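Long-range contact in hypothetical protein (Pseudomonas aeruginosa, PDB 1U69), which is of unknown function but belongs to the PhnB-like branch of the glyoxalase superfamily and has been proposed as a potential drug-resistance protein: residues A[5-17]-A[61-74]. Numbering follows the deposited sequence.
Sequences SKNTICLWYDSAA and IPCLGLNGGPAFRH
A chi1 of -163° swings the Trp-12 indole away from its own amide nitrogen, and chi2 of -74° lays it beside Leu-66, reaching into the turn that follows strand 61-67. Phe-72 turns its ring edge onto one indole face in a T-shaped stack, planes at 87°, with CD2 3.5 Å from Trp-12 CH2. Gly-68 CA packs against the opposite face, 3.1 Å above the plane and offset toward the rim. In the indole plane, Trp-12 NE1 donates to Gly-69 O at 2.8 Å. The chain then returns, and His-74 NE2 donates a hydrogen bond to a lone pair of Trp-12 O, 2.8 Å away, the oxygen lying somewhat out of the imidazole plane.

Beyond Tyr-13, Asn-67 OD1 accepts Ala-17 N in the plane of its amide (2.9 Å), tying the start of helix 17-27 to the end of strand 61-67; ND2 is hydrogen-bonded to Val-51 O of strand 51-58. The strands themselves form a parallel ladder from Ile-9/Cys-63 to Tyr-13/Asn-67, the pairing expected within a βαβββ unit of the glyoxalase fold. Strand 51-58 continues the sheet antiparallel beyond 61-67, while strand 7-13 pairs antiparallel with a strand of the second subunit, carrying the sheet across the interface.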
loop_
_atom_site.group_PDB
_atom_site.type_symbol
_atom_site.label_atom_id
_atom_site.label_comp_id
_atom_site.label_asym_id
_atom_site.label_seq_id
_atom_site.Cartn_x
_atom_site.Cartn_y
_atom_site.Cartn_z
ATOM N N SER A 5 -3.005 9.470 10.370
ATOM C CA SER A 5 -3.562 8.536 9.357
ATOM C C SER A 5 -5.036 8.288 9.670
ATOM O O SER A 5 -5.450 8.385 10.821
ATOM C CB SER A 5 -2.788 7.224 9.349
ATOM O OG SER A 5 -1.461 7.421 8.845
ATOM N N LYS A 6 -5.811 7.969 8.639
ATOM C CA LYS A 6 -7.248 7.788 8.804
ATOM C C LYS A 6 -7.536 6.581 9.697
ATOM O O LYS A 6 -8.414 6.629 10.548
ATOM C CB LYS A 6 -7.906 7.621 7.442
ATOM C CG LYS A 6 -9.398 7.451 7.481
ATOM C CD LYS A 6 -10.076 8.646 8.098
ATOM C CE LYS A 6 -11.615 8.643 7.881
ATOM N NZ LYS A 6 -12.224 9.908 8.369
ATOM N N ASN A 7 -6.780 5.517 9.477
ATOM C CA ASN A 7 -6.932 4.254 10.200
ATOM C C ASN A 7 -5.555 3.820 10.684
ATOM O O ASN A 7 -4.624 3.674 9.896
ATOM C CB ASN A 7 -7.561 3.190 9.280
ATOM C CG ASN A 7 -7.880 1.887 10.006
ATOM O OD1 ASN A 7 -7.993 1.869 11.224
ATOM N ND2 ASN A 7 -8.008 0.781 9.254
ATOM N N THR A 8 -5.432 3.638 11.988
ATOM C CA THR A 8 -4.158 3.330 12.642
ATOM C C THR A 8 -4.287 2.017 13.402
ATOM O O THR A 8 -5.292 1.783 14.063
ATOM C CB THR A 8 -3.808 4.477 13.621
ATOM O OG1 THR A 8 -3.718 5.723 12.900
ATOM C CG2 THR A 8 -2.442 4.281 14.268
ATOM N N ILE A 9 -3.285 1.154 13.297
ATOM C CA ILE A 9 -3.263 -0.122 14.015
ATOM C C ILE A 9 -2.837 0.169 15.451
ATOM O O ILE A 9 -1.713 0.596 15.654
ATOM C CB ILE A 9 -2.278 -1.107 13.323
ATOM C CG1 ILE A 9 -2.841 -1.653 12.002
ATOM C CG2 ILE A 9 -1.967 -2.327 14.228
ATOM C CD1 ILE A 9 -3.408 -0.669 11.044
ATOM N N CYS A 10 -3.714 -0.067 16.428
ATOM C CA CYS A 10 -3.434 0.202 17.844
ATOM C C CYS A 10 -3.128 -1.101 18.572
ATOM O O CYS A 10 -3.941 -2.009 18.577
ATOM C CB CYS A 10 -4.626 0.904 18.496
ATOM S SG CYS A 10 -4.331 1.448 20.182
ATOM N N LEU A 11 -1.938 -1.188 19.159
ATOM C CA LEU A 11 -1.485 -2.394 19.834
ATOM C C LEU A 11 -1.275 -2.078 21.303
ATOM O O LEU A 11 -0.666 -1.064 21.636
ATOM C CB LEU A 11 -0.185 -2.883 19.213
ATOM C CG LEU A 11 -0.348 -3.349 17.761
ATOM C CD1 LEU A 11 1.013 -3.490 17.123
ATOM C CD2 LEU A 11 -1.134 -4.646 17.712
ATOM N N TRP A 12 -1.783 -2.962 22.162
ATOM C CA TRP A 12 -1.787 -2.782 23.617
ATOM C C TRP A 12 -0.480 -3.298 24.203
ATOM O O TRP A 12 -0.037 -4.400 23.874
ATOM C CB TRP A 12 -2.968 -3.558 24.212
ATOM C CG TRP A 12 -3.375 -3.207 25.609
ATOM C CD1 TRP A 12 -2.725 -3.530 26.761
ATOM C CD2 TRP A 12 -4.555 -2.507 25.994
ATOM N NE1 TRP A 12 -3.428 -3.059 27.842
ATOM C CE2 TRP A 12 -4.557 -2.428 27.403
ATOM C CE3 TRP A 12 -5.616 -1.937 25.295
ATOM C CZ2 TRP A 12 -5.567 -1.789 28.117
ATOM C CZ3 TRP A 12 -6.624 -1.298 26.007
ATOM C CH2 TRP A 12 -6.587 -1.225 27.401
ATOM N N TYR A 13 0.130 -2.499 25.070
ATOM C CA TYR A 13 1.332 -2.888 25.811
ATOM C C TYR A 13 1.137 -2.619 27.298
ATOM O O TYR A 13 0.317 -1.790 27.685
ATOM C CB TYR A 13 2.566 -2.113 25.316
ATOM C CG TYR A 13 2.920 -2.415 23.886
ATOM C CD1 TYR A 13 3.774 -3.463 23.565
ATOM C CD2 TYR A 13 2.383 -1.652 22.845
ATOM C CE1 TYR A 13 4.065 -3.768 22.250
ATOM C CE2 TYR A 13 2.678 -1.940 21.533
ATOM C CZ TYR A 13 3.511 -2.993 21.235
ATOM O OH TYR A 13 3.758 -3.273 19.911
ATOM N N ASP A 14 1.891 -3.350 28.113
ATOM C CA ASP A 14 1.998 -3.127 29.548
ATOM C C ASP A 14 3.257 -2.287 29.799
ATOM O O ASP A 14 4.356 -2.823 29.995
ATOM C CB ASP A 14 2.110 -4.482 30.250
ATOM C CG ASP A 14 2.107 -4.376 31.753
ATOM O OD1 ASP A 14 1.839 -3.288 32.282
ATOM O OD2 ASP A 14 2.356 -5.361 32.472
ATOM N N SER A 15 3.096 -0.976 29.767
ATOM C CA SER A 15 4.190 -0.035 29.979
ATOM C C SER A 15 5.435 -0.252 29.102
ATOM O O SER A 15 6.542 0.004 29.563
ATOM C CB SER A 15 4.637 -0.103 31.443
ATOM O OG SER A 15 5.567 -1.167 31.596
ATOM N N ALA A 16 5.280 -0.751 27.882
ATOM C CA ALA A 16 6.428 -1.067 27.027
ATOM C C ALA A 16 6.317 -0.526 25.596
ATOM O O ALA A 16 7.122 -0.908 24.736
ATOM C CB ALA A 16 6.611 -2.570 26.976
ATOM N N ALA A 17 5.345 0.352 25.328
ATOM C CA ALA A 17 5.090 0.816 23.959
ATOM C C ALA A 17 6.303 1.456 23.300
ATOM O O ALA A 17 6.572 1.211 22.123
ATOM C CB ALA A 17 3.893 1.786 23.917
ATOM N N ILE A 61 2.658 0.608 7.393
ATOM C CA ILE A 61 1.491 0.538 8.271
ATOM C C ILE A 61 1.620 1.539 9.421
ATOM O O ILE A 61 2.556 1.441 10.231
ATOM C CB ILE A 61 1.313 -0.892 8.869
ATOM C CG1 ILE A 61 1.211 -1.951 7.772
ATOM C CG2 ILE A 61 0.089 -0.943 9.757
ATOM C CD1 ILE A 61 0.107 -1.752 6.802
ATOM N N PRO A 62 0.684 2.478 9.523
ATOM C CA PRO A 62 0.671 3.412 10.652
ATOM C C PRO A 62 0.158 2.726 11.917
ATOM O O PRO A 62 -0.904 2.093 11.873
ATOM C CB PRO A 62 -0.302 4.509 10.191
ATOM C CG PRO A 62 -1.252 3.799 9.258
ATOM C CD PRO A 62 -0.419 2.740 8.579
ATOM N N CYS A 63 0.908 2.840 13.007
ATOM C CA CYS A 63 0.592 2.152 14.249
ATOM C C CYS A 63 0.633 3.092 15.431
ATOM O O CYS A 63 1.237 4.164 15.367
ATOM C CB CYS A 63 1.565 1.007 14.497
ATOM S SG CYS A 63 1.626 -0.271 13.238
ATOM N N LEU A 64 -0.045 2.672 16.499
ATOM C CA LEU A 64 -0.037 3.351 17.787
ATOM C C LEU A 64 0.183 2.272 18.846
ATOM O O LEU A 64 -0.540 1.277 18.864
ATOM C CB LEU A 64 -1.387 4.047 18.016
ATOM C CG LEU A 64 -1.498 5.021 19.194
ATOM C CD1 LEU A 64 -0.755 6.314 18.865
ATOM C CD2 LEU A 64 -2.965 5.297 19.524
ATOM N N GLY A 65 1.196 2.457 19.693
ATOM C CA GLY A 65 1.416 1.597 20.850
ATOM C C GLY A 65 0.782 2.270 22.058
ATOM O O GLY A 65 1.099 3.425 22.360
ATOM N N LEU A 66 -0.102 1.556 22.748
ATOM C CA LEU A 66 -0.854 2.108 23.869
ATOM C C LEU A 66 -0.426 1.433 25.150
ATOM O O LEU A 66 -0.556 0.223 25.276
ATOM C CB LEU A 66 -2.349 1.863 23.643
ATOM C CG LEU A 66 -3.337 2.214 24.762
ATOM C CD1 LEU A 66 -3.305 3.679 25.152
ATOM C CD2 LEU A 66 -4.748 1.854 24.284
ATOM N N ASN A 67 0.070 2.221 26.104
ATOM C CA ASN A 67 0.383 1.703 27.432
ATOM C C ASN A 67 -0.873 1.611 28.292
ATOM O O ASN A 67 -1.225 2.535 29.019
ATOM C CB ASN A 67 1.461 2.558 28.102
ATOM C CG ASN A 67 2.837 2.312 27.505
ATOM O OD1 ASN A 67 3.128 1.196 27.064
ATOM N ND2 ASN A 67 3.685 3.343 27.480
ATOM N N GLY A 68 -1.527 0.460 28.224
ATOM C CA GLY A 68 -2.777 0.241 28.923
ATOM C C GLY A 68 -2.684 -0.701 30.088
ATOM O O GLY A 68 -3.710 -1.002 30.692
ATOM N N GLY A 69 -1.488 -1.176 30.430
ATOM C CA GLY A 69 -1.331 -2.086 31.547
ATOM C C GLY A 69 -1.581 -3.528 31.156
ATOM O O GLY A 69 -1.731 -3.850 29.982
ATOM N N PRO A 70 -1.601 -4.424 32.139
ATOM C CA PRO A 70 -1.802 -5.857 31.880
ATOM C C PRO A 70 -3.238 -6.328 31.599
ATOM O O PRO A 70 -3.444 -7.547 31.620
ATOM C CB PRO A 70 -1.277 -6.505 33.177
ATOM C CG PRO A 70 -1.533 -5.522 34.179
ATOM C CD PRO A 70 -1.356 -4.151 33.567
ATOM N N ALA A 71 -4.184 -5.434 31.307
ATOM C CA ALA A 71 -5.600 -5.806 31.300
ATOM C C ALA A 71 -5.931 -6.751 30.167
ATOM O O ALA A 71 -6.779 -7.618 30.315
ATOM C CB ALA A 71 -6.505 -4.577 31.222
ATOM N N PHE A 72 -5.269 -6.572 29.031
ATOM C CA PHE A 72 -5.525 -7.419 27.870
ATOM C C PHE A 72 -4.246 -8.071 27.367
ATOM O O PHE A 72 -3.147 -7.508 27.500
ATOM C CB PHE A 72 -6.207 -6.607 26.756
ATOM C CG PHE A 72 -7.501 -5.968 27.185
ATOM C CD1 PHE A 72 -8.650 -6.741 27.372
ATOM C CD2 PHE A 72 -7.572 -4.611 27.437
ATOM C CE1 PHE A 72 -9.847 -6.157 27.777
ATOM C CE2 PHE A 72 -8.772 -4.018 27.844
ATOM C CZ PHE A 72 -9.905 -4.793 28.015
ATOM N N ARG A 73 -4.404 -9.246 26.759
ATOM C CA ARG A 73 -3.297 -10.042 26.225
ATOM C C ARG A 73 -3.487 -10.290 24.735
ATOM O O ARG A 73 -4.617 -10.438 24.266
ATOM C CB ARG A 73 -3.227 -11.391 26.945
ATOM C CG ARG A 73 -2.896 -11.219 28.406
ATOM C CD ARG A 73 -2.682 -12.497 29.205
ATOM N NE ARG A 73 -1.392 -12.550 29.908
ATOM C CZ ARG A 73 -0.833 -11.574 30.649
ATOM N NH1 ARG A 73 -1.418 -10.381 30.834
ATOM N NH2 ARG A 73 0.352 -11.800 31.214
ATOM N N HIS A 74 -2.374 -10.339 24.013
ATOM C CA HIS A 74 -2.392 -10.612 22.564
ATOM C C HIS A 74 -2.645 -12.092 22.264
ATOM O O HIS A 74 -2.405 -12.970 23.085
ATOM C CB HIS A 74 -1.068 -10.164 21.896
ATOM C CG HIS A 74 -0.910 -8.680 21.859
ATOM N ND1 HIS A 74 -1.666 -7.875 21.038
ATOM C CD2 HIS A 74 -0.147 -7.844 22.603
ATOM C CE1 HIS A 74 -1.369 -6.609 21.273
ATOM N NE2 HIS A 74 -0.457 -6.562 22.219
#